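Local coordinates for Ras GTPase-activating-like protein IQGAP3 (Homo sapiens, PDB 3ISU), which is an IQGAP-family protein that probably acts as a calmodulin-binding signalling scaffold, its RGC domain likely contributing to protein-protein interactions, at residues E42-A46 with S47-N51. Numbering follows the deposited sequence.
Sequences EDLPA and SHFRN
Phe-49 turns its ring back over the backbone of Ala-46 in a short 3-10 helix, part of the surface loop that joins strand 38-41 to strand 52-58. The CA of Ala-46 stands 3.7 Å from the ring centroid and 13° off its normal, a CH-pi contact over one face, while the carbonyl oxygen of Leu-44 meets the ring edge at CE1. With CG beside the backbone N (chi1 -77°), the ring is directed inward, where Ala-29, Ala-30, Leu-38 and Ile-41 also touch it. Without the ring, as with an alanine in place of Phe-49, the CA of Ala-46 is likely to lose its aromatic cover and a gap to open toward helix 29-35. His-48 lies alongside Pro-45, both side chains pointing the same way, and its CD2 sits 3.8 Å from Pro-45 CD. Leu-44 crosses His-48 at a slant, CD1 resting 3.7 Å from His-48 CB; it runs past Phe-49 in the opposite direction, its other methyl, CD2, brushing Phe-49 CD1. Two i to i+3 bonds start the helix: His-48 N to Pro-45 O (3.0 Å) and Phe-49 N to Ala-46 O (2.9 Å). A water links Ala-46 O, to which it donates at 2.7 Å, with Arg-50 N, from which it accepts.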
# COMPACT_ATOMS: atom_id res chain seq x y z
N GLU A 42 -1.30 -13.54 -3.22
CA GLU A 42 -1.20 -14.85 -3.84
C GLU A 42 -0.35 -15.79 -2.96
O GLU A 42 0.68 -15.38 -2.45
CB GLU A 42 -0.58 -14.70 -5.24
CG GLU A 42 -1.07 -15.74 -6.18
CD GLU A 42 -0.25 -15.79 -7.47
OE1 GLU A 42 0.66 -14.92 -7.68
OE2 GLU A 42 -0.52 -16.75 -8.24
N ASP A 43 -0.83 -17.01 -2.76
CA ASP A 43 -0.13 -18.04 -1.95
C ASP A 43 -0.01 -17.68 -0.47
O ASP A 43 0.88 -18.20 0.21
CB ASP A 43 1.29 -18.32 -2.48
CG ASP A 43 1.30 -18.79 -3.92
OD1 ASP A 43 0.44 -19.64 -4.26
OD2 ASP A 43 2.13 -18.28 -4.71
N LEU A 44 -0.85 -16.77 0.04
CA LEU A 44 -0.84 -16.52 1.48
C LEU A 44 -2.28 -16.66 1.94
O LEU A 44 -3.14 -15.89 1.51
CB LEU A 44 -0.31 -15.13 1.85
CG LEU A 44 0.01 -14.92 3.35
CD1 LEU A 44 1.13 -15.82 3.86
CD2 LEU A 44 0.37 -13.47 3.60
N PRO A 45 -2.53 -17.63 2.81
CA PRO A 45 -3.85 -17.75 3.41
C PRO A 45 -4.24 -16.47 4.19
O PRO A 45 -3.40 -15.84 4.81
CB PRO A 45 -3.70 -18.96 4.36
CG PRO A 45 -2.54 -19.80 3.68
CD PRO A 45 -1.60 -18.68 3.29
N ALA A 46 -5.50 -16.10 4.11
CA ALA A 46 -6.09 -14.98 4.84
C ALA A 46 -5.71 -14.93 6.31
O ALA A 46 -5.49 -13.86 6.87
CB ALA A 46 -7.65 -15.05 4.68
N SER A 47 -5.56 -16.10 6.95
CA SER A 47 -5.27 -16.19 8.37
C SER A 47 -3.92 -15.60 8.74
O SER A 47 -3.66 -15.28 9.87
CB SER A 47 -5.29 -17.67 8.80
OG SER A 47 -4.18 -18.34 8.19
N HIS A 48 -3.05 -15.41 7.75
CA HIS A 48 -1.77 -14.82 7.98
C HIS A 48 -1.74 -13.30 7.72
O HIS A 48 -0.70 -12.68 7.90
CB HIS A 48 -0.76 -15.51 7.07
CG HIS A 48 -0.50 -16.93 7.46
ND1 HIS A 48 0.34 -17.27 8.50
CD2 HIS A 48 -0.98 -18.10 6.96
CE1 HIS A 48 0.37 -18.59 8.63
NE2 HIS A 48 -0.42 -19.12 7.71
N PHE A 49 -2.84 -12.73 7.30
CA PHE A 49 -2.86 -11.30 6.89
C PHE A 49 -2.55 -10.38 8.07
O PHE A 49 -2.00 -9.30 7.87
CB PHE A 49 -4.20 -10.91 6.26
CG PHE A 49 -4.39 -11.39 4.82
CD1 PHE A 49 -3.56 -12.37 4.26
CD2 PHE A 49 -5.44 -10.92 4.08
CE1 PHE A 49 -3.76 -12.81 2.96
CE2 PHE A 49 -5.63 -11.35 2.77
CZ PHE A 49 -4.76 -12.32 2.23
N ARG A 50 -2.91 -10.79 9.29
CA ARG A 50 -2.55 -10.03 10.49
C ARG A 50 -1.04 -9.89 10.64
O ARG A 50 -0.56 -8.97 11.27
CB ARG A 50 -3.15 -10.65 11.77
CG ARG A 50 -4.68 -10.51 11.90
CD ARG A 50 -5.22 -11.15 13.21
NE ARG A 50 -5.36 -10.13 14.23
CZ ARG A 50 -5.29 -10.34 15.54
NH1 ARG A 50 -5.05 -11.56 16.02
NH2 ARG A 50 -5.46 -9.32 16.36
N ASN A 51 -0.28 -10.79 10.04
CA ASN A 51 1.16 -10.80 10.21
C ASN A 51 1.87 -10.30 8.96
O ASN A 51 3.03 -10.63 8.72
CB ASN A 51 1.63 -12.24 10.52
CG ASN A 51 0.99 -12.78 11.78
OD1 ASN A 51 0.28 -13.81 11.74
ND2 ASN A 51 1.21 -12.09 12.90
O HOH W 1 -5.30 -12.53 9.19